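Side-chain contacts in L544 (Acanthamoeba polyphaga mimivirus, PDB 4AMQ), which probably acts as a metal-dependent nucleotidyl transferase, binding manganese ions, and is associated with the virion of this giant virus: residues K54-R59 with Y63-D68; P250-F255 with I268-F273; Q200-I205 with R287-S292. All blocks are in the same frame, centred on the assembly; numbering follows the deposited sequence.

Interaction 1. Residues K54-R59 with Y63-D68. With MN (manganese (II) ion), chain B; MN (manganese (II) ion), chain C.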
loop_
_atom_site.group_PDB
_atom_site.type_symbol
_atom_site.label_atom_id
_atom_site.label_comp_id
_atom_site.label_asym_id
_atom_site.label_seq_id
_atom_site.Cartn_x
_atom_site.Cartn_y
_atom_site.Cartn_z
ATOM N N LYS A 54 13.627 4.039 -1.436
ATOM C CA LYS A 54 12.816 5.215 -1.717
ATOM C C LYS A 54 11.804 5.467 -0.606
ATOM O O LYS A 54 11.714 4.698 0.352
ATOM C CB LYS A 54 12.080 5.046 -3.048
ATOM C CG LYS A 54 12.985 4.763 -4.238
ATOM C CD LYS A 54 13.901 5.939 -4.545
ATOM C CE LYS A 54 14.789 5.646 -5.748
ATOM N NZ LYS A 54 15.808 6.711 -5.977
ATOM N N GLY A 55 11.057 6.560 -0.737
ATOM C CA GLY A 55 9.911 6.820 0.114
ATOM C C GLY A 55 10.210 7.063 1.578
ATOM O O GLY A 55 11.250 7.613 1.933
ATOM N N SER A 56 9.283 6.637 2.429
ATOM C CA SER A 56 9.331 6.943 3.853
ATOM C C SER A 56 10.498 6.288 4.588
ATOM O O SER A 56 11.018 6.848 5.549
ATOM C CB SER A 56 8.006 6.566 4.528
ATOM O OG SER A 56 7.794 5.167 4.501
ATOM N N PHE A 57 10.902 5.102 4.145
ATOM C CA PHE A 57 12.017 4.411 4.784
ATOM C C PHE A 57 13.347 5.118 4.508
ATOM O O PHE A 57 14.222 5.171 5.373
ATOM C CB PHE A 57 12.084 2.950 4.343
ATOM C CG PHE A 57 13.074 2.130 5.121
ATOM C CD1 PHE A 57 12.914 1.941 6.485
ATOM C CD2 PHE A 57 14.156 1.539 4.491
ATOM C CE1 PHE A 57 13.820 1.186 7.207
ATOM C CE2 PHE A 57 15.066 0.780 5.209
ATOM C CZ PHE A 57 14.896 0.604 6.567
ATOM N N ARG A 58 13.496 5.657 3.302
ATOM C CA ARG A 58 14.676 6.451 2.969
ATOM C C ARG A 58 14.774 7.664 3.893
ATOM O O ARG A 58 15.869 8.086 4.263
ATOM C CB ARG A 58 14.642 6.892 1.502
ATOM C CG ARG A 58 15.687 7.946 1.135
ATOM C CD ARG A 58 15.583 8.348 -0.329
ATOM N NE ARG A 58 14.199 8.598 -0.728
ATOM C CZ ARG A 58 13.821 8.928 -1.961
ATOM N NH1 ARG A 58 14.725 9.056 -2.923
ATOM N NH2 ARG A 58 12.536 9.134 -2.232
ATOM N N ARG A 59 13.621 8.213 4.266
ATOM C CA ARG A 59 13.564 9.342 5.191
ATOM C C ARG A 59 13.653 8.880 6.641
ATOM O O ARG A 59 13.703 9.700 7.561
ATOM C CB ARG A 59 12.282 10.151 4.984
ATOM C CG ARG A 59 12.246 10.946 3.688
ATOM C CD ARG A 59 10.965 11.763 3.578
ATOM N NE ARG A 59 9.798 10.933 3.291
ATOM C CZ ARG A 59 8.717 10.854 4.061
ATOM N NH1 ARG A 59 8.637 11.559 5.181
ATOM N NH2 ARG A 59 7.708 10.072 3.704
ATOM N N TYR A 63 7.862 6.075 12.770
ATOM C CA TYR A 63 6.850 5.026 12.776
ATOM C C TYR A 63 6.808 4.286 11.448
ATOM O O TYR A 63 5.952 4.553 10.606
ATOM C CB TYR A 63 5.476 5.604 13.106
ATOM C CG TYR A 63 5.369 6.153 14.511
ATOM C CD1 TYR A 63 5.096 5.316 15.585
ATOM C CD2 TYR A 63 5.539 7.510 14.761
ATOM C CE1 TYR A 63 4.993 5.815 16.872
ATOM C CE2 TYR A 63 5.439 8.019 16.041
ATOM C CZ TYR A 63 5.166 7.168 17.093
ATOM O OH TYR A 63 5.067 7.671 18.370
ATOM N N ILE A 64 7.731 3.346 11.276
ATOM C CA ILE A 64 7.872 2.621 10.016
ATOM C C ILE A 64 6.535 2.092 9.494
ATOM O O ILE A 64 5.764 1.482 10.235
ATOM C CB ILE A 64 8.869 1.454 10.149
ATOM C CG1 ILE A 64 10.241 1.980 10.574
ATOM C CG2 ILE A 64 8.974 0.685 8.838
ATOM C CD1 ILE A 64 11.284 0.902 10.728
ATOM N N THR A 65 6.271 2.338 8.214
ATOM C CA THR A 65 5.046 1.877 7.571
ATOM C C THR A 65 5.342 0.744 6.598
ATOM O O THR A 65 4.815 -0.359 6.734
ATOM C CB THR A 65 4.340 3.017 6.825
ATOM O OG1 THR A 65 5.252 3.625 5.900
ATOM C CG2 THR A 65 3.851 4.065 7.808
ATOM N N ASP A 66 6.196 1.023 5.619
ATOM C CA ASP A 66 6.597 0.016 4.652
ATOM C C ASP A 66 7.955 0.361 4.055
ATOM O O ASP A 66 8.524 1.414 4.348
ATOM C CB ASP A 66 5.553 -0.103 3.544
ATOM C CG ASP A 66 5.454 1.155 2.704
ATOM O OD1 ASP A 66 5.322 2.253 3.281
ATOM O OD2 ASP A 66 5.524 1.048 1.465
ATOM N N ILE A 67 8.475 -0.530 3.220
ATOM C CA ILE A 67 9.738 -0.284 2.534
ATOM C C ILE A 67 9.547 -0.325 1.020
ATOM O O ILE A 67 9.016 -1.296 0.480
ATOM C CB ILE A 67 10.837 -1.291 2.956
ATOM C CG1 ILE A 67 11.297 -1.032 4.395
ATOM C CG2 ILE A 67 12.031 -1.207 2.014
ATOM C CD1 ILE A 67 10.306 -1.461 5.460
ATOM N N ASP A 68 9.962 0.748 0.352
ATOM C CA ASP A 68 9.907 0.846 -1.103
ATOM C C ASP A 68 11.322 0.820 -1.662
ATOM O O ASP A 68 12.185 1.586 -1.223
ATOM C CB ASP A 68 9.220 2.146 -1.536
ATOM C CG ASP A 68 7.777 2.225 -1.077
ATOM O OD1 ASP A 68 7.142 1.161 -0.921
ATOM O OD2 ASP A 68 7.279 3.353 -0.869
HETATM MN MN MN B . 6.218 3.560 1.505
HETATM MN MN MN C . 4.876 0.871 -0.627
HETATM O O HOH W 1 8.649 3.280 6.349
HETATM O O HOH W 2 4.735 4.961 2.469
HETATM O O HOH W 3 2.344 0.739 -0.254
#
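Lys54 N donates to Asp68 O over 2.9 Å with a nearly straight N-H...O angle of 174°, so strand 51-54 ends beside strand 66-72 and Gly55, at positive phi, starts a weakly bonded helical turn. That turn presents Phe57 and Ser56 to residues 64-67. With CG anti to the backbone N (chi1 -171°), the Phe57 ring reaches Ile67, whose CG1 sits 3.9 Å from the ring centroid and 18° off its normal, a CH-pi contact over one face. Ile64 CD1 meets the ring at its edge, 4.3 Å from Phe57 CE1. On the polar side one water joins both segments: it is hydrogen-bonded to Ser56 OG (2.8 Å), accepts from Thr65 N and donates to Asp66 O. Thr65 OG1 donates to the anti lone pair of Asp66 OD1 at 3.0 Å, which helps fix the rotation of a carboxylate shared by two manganese ions. Asp66 OD1 binds one ion at 2.4 Å and Asp66 OD2 the other at 2.2 Å, alongside Asp68 OD1 and Asp213; Asp66 OD2 and Asp68 OD2 also approach the first ion, each at 2.6 Å, so both aspartates span the pair. A Gly-Ser turn followed by an Asp-x-Asp strand is consistent with the metal site of polymerase beta-like nucleotidyltransferases. Phe57 also packs on helix 28-42, Thr65 on helix 274-292, and Ile67 on strand 209-217, the next strand of the sheet.

Interaction 2. Residues P250-F255 with I268-F273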
loop_
_atom_site.group_PDB
_atom_site.type_symbol
_atom_site.label_atom_id
_atom_site.label_comp_id
_atom_site.label_asym_id
_atom_site.label_seq_id
_atom_site.Cartn_x
_atom_site.Cartn_y
_atom_site.Cartn_z
ATOM N N PRO A 250 0.325 17.572 0.693
ATOM C CA PRO A 250 0.582 18.559 -0.366
ATOM C C PRO A 250 1.323 19.778 0.182
ATOM O O PRO A 250 2.206 20.314 -0.489
ATOM C CB PRO A 250 -0.824 18.956 -0.824
ATOM C CG PRO A 250 -1.672 17.770 -0.498
ATOM C CD PRO A 250 -1.100 17.207 0.776
ATOM N N LEU A 251 0.978 20.202 1.394
ATOM C CA LEU A 251 1.643 21.345 2.011
ATOM C C LEU A 251 3.124 21.065 2.242
ATOM O O LEU A 251 3.966 21.932 2.021
ATOM C CB LEU A 251 0.968 21.727 3.331
ATOM C CG LEU A 251 -0.500 22.151 3.267
ATOM C CD1 LEU A 251 -0.971 22.629 4.632
ATOM C CD2 LEU A 251 -0.706 23.233 2.218
ATOM N N ARG A 252 3.441 19.853 2.687
ATOM C CA ARG A 252 4.830 19.482 2.928
ATOM C C ARG A 252 5.628 19.534 1.628
ATOM O O ARG A 252 6.787 19.945 1.616
ATOM C CB ARG A 252 4.935 18.097 3.576
ATOM C CG ARG A 252 6.372 17.659 3.855
ATOM C CD ARG A 252 6.431 16.385 4.686
ATOM N NE ARG A 252 5.765 15.263 4.030
ATOM C CZ ARG A 252 5.676 14.040 4.543
ATOM N NH1 ARG A 252 6.212 13.770 5.728
ATOM N NH2 ARG A 252 5.049 13.085 3.871
ATOM N N PHE A 253 5.002 19.121 0.531
ATOM C CA PHE A 253 5.646 19.210 -0.769
ATOM C C PHE A 253 5.861 20.672 -1.151
ATOM O O PHE A 253 6.932 21.045 -1.629
ATOM C CB PHE A 253 4.823 18.495 -1.843
ATOM C CG PHE A 253 5.450 18.538 -3.210
ATOM C CD1 PHE A 253 6.385 17.586 -3.588
ATOM C CD2 PHE A 253 5.113 19.536 -4.114
ATOM C CE1 PHE A 253 6.970 17.625 -4.846
ATOM C CE2 PHE A 253 5.691 19.580 -5.370
ATOM C CZ PHE A 253 6.620 18.621 -5.738
ATOM N N TYR A 254 4.844 21.499 -0.927
ATOM C CA TYR A 254 4.928 22.917 -1.262
ATOM C C TYR A 254 6.089 23.588 -0.533
ATOM O O TYR A 254 6.822 24.383 -1.120
ATOM C CB TYR A 254 3.616 23.633 -0.930
ATOM C CG TYR A 254 3.595 25.096 -1.327
ATOM C CD1 TYR A 254 4.066 26.077 -0.464
ATOM C CD2 TYR A 254 3.104 25.494 -2.565
ATOM C CE1 TYR A 254 4.050 27.415 -0.821
ATOM C CE2 TYR A 254 3.083 26.829 -2.933
ATOM C CZ TYR A 254 3.557 27.784 -2.059
ATOM O OH TYR A 254 3.539 29.112 -2.423
ATOM N N PHE A 255 6.258 23.254 0.744
ATOM C CA PHE A 255 7.274 23.889 1.577
ATOM C C PHE A 255 8.551 23.065 1.701
ATOM O O PHE A 255 9.344 23.291 2.615
ATOM C CB PHE A 255 6.720 24.158 2.980
ATOM C CG PHE A 255 5.676 25.237 3.030
ATOM C CD1 PHE A 255 6.038 26.574 2.947
ATOM C CD2 PHE A 255 4.337 24.919 3.178
ATOM C CE1 PHE A 255 5.082 27.572 2.999
ATOM C CE2 PHE A 255 3.374 25.914 3.229
ATOM C CZ PHE A 255 3.749 27.242 3.140
ATOM N N ILE A 268 5.039 17.168 12.566
ATOM C CA ILE A 268 3.599 17.007 12.725
ATOM C C ILE A 268 3.095 15.717 12.085
ATOM O O ILE A 268 2.375 14.938 12.715
ATOM C CB ILE A 268 2.841 18.199 12.117
ATOM C CG1 ILE A 268 3.243 19.496 12.824
ATOM C CG2 ILE A 268 1.339 17.984 12.206
ATOM C CD1 ILE A 268 2.693 20.743 12.174
ATOM N N ILE A 269 3.479 15.504 10.832
ATOM C CA ILE A 269 3.031 14.347 10.070
ATOM C C ILE A 269 3.619 13.041 10.605
ATOM O O ILE A 269 2.897 12.064 10.807
ATOM C CB ILE A 269 3.389 14.501 8.574
ATOM C CG1 ILE A 269 2.676 15.723 7.984
ATOM C CG2 ILE A 269 3.037 13.239 7.801
ATOM C CD1 ILE A 269 3.083 16.056 6.562
ATOM N N GLU A 270 4.925 13.038 10.855
ATOM C CA GLU A 270 5.651 11.802 11.137
ATOM C C GLU A 270 5.845 11.475 12.625
ATOM O O GLU A 270 6.038 10.314 12.986
ATOM C CB GLU A 270 7.009 11.817 10.426
ATOM C CG GLU A 270 6.924 12.069 8.925
ATOM C CD GLU A 270 6.165 10.979 8.187
ATOM O OE1 GLU A 270 5.800 9.967 8.822
ATOM O OE2 GLU A 270 5.937 11.132 6.967
ATOM N N THR A 271 5.805 12.483 13.486
ATOM C CA THR A 271 5.999 12.234 14.913
ATOM C C THR A 271 4.715 12.427 15.714
ATOM O O THR A 271 4.237 11.500 16.368
ATOM C CB THR A 271 7.136 13.096 15.509
ATOM O OG1 THR A 271 8.378 12.730 14.898
ATOM C CG2 THR A 271 7.248 12.875 17.010
ATOM N N LYS A 272 4.155 13.628 15.658
ATOM C CA LYS A 272 2.938 13.916 16.402
ATOM C C LYS A 272 1.792 12.991 16.001
ATOM O O LYS A 272 1.074 12.477 16.859
ATOM C CB LYS A 272 2.529 15.375 16.224
ATOM C CG LYS A 272 1.311 15.763 17.035
ATOM C CD LYS A 272 1.053 17.255 16.958
ATOM C CE LYS A 272 -0.249 17.612 17.649
ATOM N NZ LYS A 272 -0.244 17.200 19.081
ATOM N N PHE A 273 1.623 12.780 14.697
ATOM C CA PHE A 273 0.535 11.943 14.198
ATOM C C PHE A 273 1.048 10.673 13.524
ATOM O O PHE A 273 0.297 9.967 12.853
ATOM C CB PHE A 273 -0.350 12.734 13.235
ATOM C CG PHE A 273 -0.995 13.941 13.860
ATOM C CD1 PHE A 273 -1.921 13.796 14.880
ATOM C CD2 PHE A 273 -0.679 15.217 13.424
ATOM C CE1 PHE A 273 -2.513 14.903 15.457
ATOM C CE2 PHE A 273 -1.270 16.327 13.997
ATOM C CZ PHE A 273 -2.188 16.169 15.016
#
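Extended through its first two torsions and bent only at chi3 (60°), Arg252 sends its guanidinium from helix 248-254 across to Glu270, whose own chain folds at chi2 (-63°) to bring the carboxylate back toward it. Arg252 NH1 donates to Glu270 OE2 over 2.9 Å with an N-H...O angle of 175°; this salt-bridged N-H points at the anti lone pair of OE2, which lies in the guanidinium plane. The two flat groups are nearly coplanar, although the side chains themselves meet at about a right angle. Ile269 supplies the apolar half: its CD1 rests over one guanidinium face, toward the rim, 3.8 Å from Arg252 NE, and touches the aliphatic stem at Arg252 CD (3.9 Å). Its other branch, Ile269 CG2, comes within 3.8 Å of Arg252 NH1. Face contact and in-plane bond help set the orientation of the arginine head, together with Glu266, to which Arg252 NH1 also bridges. The charges are shared further: Glu270 OE1 pairs with Lys277, and OE2 takes a second arginine, Arg59. In helix 259-272 a wider pi-type turn spans the contact residues, closed by Phe273 N to Ile268 O at 3.0 Å. Within the helical region, Leu251 and Ile268 pack onto helix 334-368, while Leu251 also meets Leu265 of helix 259-272, and Ile269 touches Leu248 and Phe249 of helix 248-254.

Interaction 3. Residues Q200-I205 with R287-S292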
loop_
_atom_site.group_PDB
_atom_site.type_symbol
_atom_site.label_atom_id
_atom_site.label_comp_id
_atom_site.label_asym_id
_atom_site.label_seq_id
_atom_site.Cartn_x
_atom_site.Cartn_y
_atom_site.Cartn_z
ATOM N N GLN A 200 5.574 -7.580 -4.624
ATOM C CA GLN A 200 4.896 -7.133 -3.410
ATOM C C GLN A 200 5.017 -8.155 -2.289
ATOM O O GLN A 200 4.314 -9.165 -2.268
ATOM C CB GLN A 200 3.430 -6.800 -3.681
ATOM C CG GLN A 200 3.239 -5.480 -4.412
ATOM C CD GLN A 200 1.787 -5.064 -4.497
ATOM O OE1 GLN A 200 0.888 -5.903 -4.486
ATOM N NE2 GLN A 200 1.550 -3.760 -4.573
ATOM N N TYR A 201 5.920 -7.879 -1.356
ATOM C CA TYR A 201 6.182 -8.786 -0.252
ATOM C C TYR A 201 5.461 -8.331 1.007
ATOM O O TYR A 201 5.144 -7.150 1.169
ATOM C CB TYR A 201 7.683 -8.826 0.066
ATOM C CG TYR A 201 8.584 -9.510 -0.948
ATOM C CD1 TYR A 201 8.770 -10.886 -0.924
ATOM C CD2 TYR A 201 9.292 -8.770 -1.889
ATOM C CE1 TYR A 201 9.610 -11.511 -1.826
ATOM C CE2 TYR A 201 10.139 -9.388 -2.798
ATOM C CZ TYR A 201 10.294 -10.760 -2.761
ATOM O OH TYR A 201 11.134 -11.385 -3.660
ATOM N N PHE A 202 5.207 -9.280 1.898
ATOM C CA PHE A 202 4.966 -8.959 3.294
ATOM C C PHE A 202 5.958 -9.752 4.139
ATOM O O PHE A 202 6.150 -10.948 3.937
ATOM C CB PHE A 202 3.506 -9.193 3.695
ATOM C CG PHE A 202 2.607 -8.053 3.327
ATOM C CD1 PHE A 202 2.445 -6.979 4.190
ATOM C CD2 PHE A 202 1.962 -8.026 2.098
ATOM C CE1 PHE A 202 1.635 -5.910 3.850
ATOM C CE2 PHE A 202 1.150 -6.962 1.752
ATOM C CZ PHE A 202 0.986 -5.900 2.631
ATOM N N VAL A 203 6.625 -9.058 5.049
ATOM C CA VAL A 203 7.710 -9.648 5.811
ATOM C C VAL A 203 7.476 -9.451 7.298
ATOM O O VAL A 203 7.264 -8.337 7.764
ATOM C CB VAL A 203 9.073 -9.028 5.417
ATOM C CG1 VAL A 203 10.202 -9.600 6.274
ATOM C CG2 VAL A 203 9.351 -9.255 3.938
ATOM N N LYS A 204 7.508 -10.544 8.044
ATOM C CA LYS A 204 7.398 -10.442 9.485
ATOM C C LYS A 204 8.746 -10.014 10.043
ATOM O O LYS A 204 9.659 -10.826 10.179
ATOM C CB LYS A 204 6.966 -11.770 10.095
ATOM C CG LYS A 204 6.572 -11.645 11.547
ATOM C CD LYS A 204 6.432 -12.997 12.213
ATOM C CE LYS A 204 6.098 -12.832 13.688
ATOM N NZ LYS A 204 6.077 -14.138 14.401
ATOM N N ILE A 205 8.875 -8.730 10.350
ATOM C CA ILE A 205 10.130 -8.214 10.882
ATOM C C ILE A 205 10.244 -8.550 12.365
ATOM O O ILE A 205 11.217 -9.174 12.792
ATOM C CB ILE A 205 10.262 -6.698 10.666
ATOM C CG1 ILE A 205 10.310 -6.384 9.172
ATOM C CG2 ILE A 205 11.507 -6.173 11.357
ATOM C CD1 ILE A 205 10.426 -4.905 8.866
ATOM N N ARG A 287 -6.070 -6.201 5.537
ATOM C CA ARG A 287 -6.981 -6.254 4.393
ATOM C C ARG A 287 -6.348 -6.854 3.147
ATOM O O ARG A 287 -6.913 -7.750 2.520
ATOM C CB ARG A 287 -7.479 -4.853 4.047
ATOM C CG ARG A 287 -8.418 -4.250 5.061
ATOM C CD ARG A 287 -8.515 -2.757 4.830
ATOM N NE ARG A 287 -9.697 -2.178 5.450
ATOM C CZ ARG A 287 -10.069 -0.914 5.286
ATOM N NH1 ARG A 287 -9.343 -0.108 4.528
ATOM N NH2 ARG A 287 -11.162 -0.459 5.879
ATOM N N THR A 288 -5.181 -6.337 2.782
ATOM C CA THR A 288 -4.492 -6.779 1.574
ATOM C C THR A 288 -4.136 -8.261 1.639
ATOM O O THR A 288 -4.395 -9.010 0.700
ATOM C CB THR A 288 -3.215 -5.957 1.318
ATOM O OG1 THR A 288 -3.567 -4.593 1.061
ATOM C CG2 THR A 288 -2.454 -6.512 0.124
ATOM N N ILE A 289 -3.542 -8.682 2.751
ATOM C CA ILE A 289 -3.167 -10.083 2.912
ATOM C C ILE A 289 -4.410 -10.968 2.921
ATOM O O ILE A 289 -4.444 -12.010 2.270
ATOM C CB ILE A 289 -2.347 -10.319 4.194
ATOM C CG1 ILE A 289 -1.076 -9.466 4.178
ATOM C CG2 ILE A 289 -1.989 -11.791 4.331
ATOM C CD1 ILE A 289 -0.289 -9.520 5.476
ATOM N N TYR A 290 -5.433 -10.538 3.653
ATOM C CA TYR A 290 -6.696 -11.269 3.723
ATOM C C TYR A 290 -7.353 -11.428 2.350
ATOM O O TYR A 290 -7.723 -12.533 1.952
ATOM C CB TYR A 290 -7.663 -10.576 4.684
ATOM C CG TYR A 290 -9.062 -11.148 4.653
ATOM C CD1 TYR A 290 -9.349 -12.364 5.260
ATOM C CD2 TYR A 290 -10.094 -10.474 4.015
ATOM C CE1 TYR A 290 -10.621 -12.892 5.231
ATOM C CE2 TYR A 290 -11.373 -10.996 3.981
ATOM C CZ TYR A 290 -11.630 -12.204 4.594
ATOM O OH TYR A 290 -12.901 -12.725 4.563
ATOM N N GLU A 291 -7.496 -10.321 1.628
ATOM C CA GLU A 291 -8.157 -10.345 0.323
ATOM C C GLU A 291 -7.425 -11.234 -0.677
ATOM O O GLU A 291 -8.045 -11.825 -1.559
ATOM C CB GLU A 291 -8.323 -8.924 -0.232
ATOM C CG GLU A 291 -9.251 -8.050 0.608
ATOM C CD GLU A 291 -9.287 -6.602 0.150
ATOM O OE1 GLU A 291 -8.598 -6.269 -0.839
ATOM O OE2 GLU A 291 -10.007 -5.796 0.782
ATOM N N SER A 292 -6.107 -11.335 -0.530
ATOM C CA SER A 292 -5.299 -12.169 -1.418
ATOM C C SER A 292 -5.473 -13.655 -1.107
ATOM O O SER A 292 -5.102 -14.511 -1.904
ATOM C CB SER A 292 -3.817 -11.799 -1.310
ATOM O OG SER A 292 -3.236 -12.364 -0.141
#
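A sheet-to-helix packing joins the nucleotidyltransferase sheet to the helical domain here: Phe202 of strand 196-204 meets Ile289 and Thr288 near the end of helix 274-292. The backbones stay well apart, with Phe202 CA and Ile289 CA 8.2 Å from one another, so the side chains do all the touching. Ile289 lies across one face of the Phe202 ring. Its CG1 stands 4.0 Å from the ring centroid and 12° off the normal, the geometry of a CH-pi contact close to the middle of the ring. Ile289 CD1 carries the cover on toward the ring's attachment point, 3.9 Å from Phe202 CG. The isoleucine chain runs anti to its carbonyl carbon at chi1 (-59°) and is extended beyond, which is how a residue whose CB does not aim at the strand still brings its end over the ring. Thr288 comes obliquely at the ring's rim, its methyl CG2 4.0 Å from Phe202 CE2.

Phe202 belongs to an inner strand of the mixed sheet, held by backbone hydrogen bonds from Phe202 to Lys100 of strand 99-108 and from Tyr201 and Val203 to strand 209-217, the strand that carries the metal ligand Asp213. Tyr201 and Val203 project to the other side of the sheet, where both touch Phe212. The Phe202 side chain is about 8 Å from a bound manganese ion and does not contact it. Ile289 also packs against Leu295 in the following loop. The Thr288 hydroxyl turns back along the helix to the carbonyl oxygen of Asp284, leaving the methyl as the part that meets the ring.

From the N terminus, interaction 1 comes first and closes a short loop, three residues between its segments, beside the edge strand 51-54. Interaction 3 begins at strand 196-204 and closes a far longer loop, 81 residues between its segments, fastening the sheet to helix 274-292. Interaction 2 lies wholly within that loop, joining helices 248-254 and 259-272 of the helical domain; no two contacts cross. Interactions 1 and 3 reach the same sheet without touching. Interactions 1 and 2 do touch, through a salt bridge from Arg59 NH1 to Glu270 OE2 (3.3 Å) and packing of Tyr63, so the sheet-bearing and helical regions meet at interaction 3 and again here.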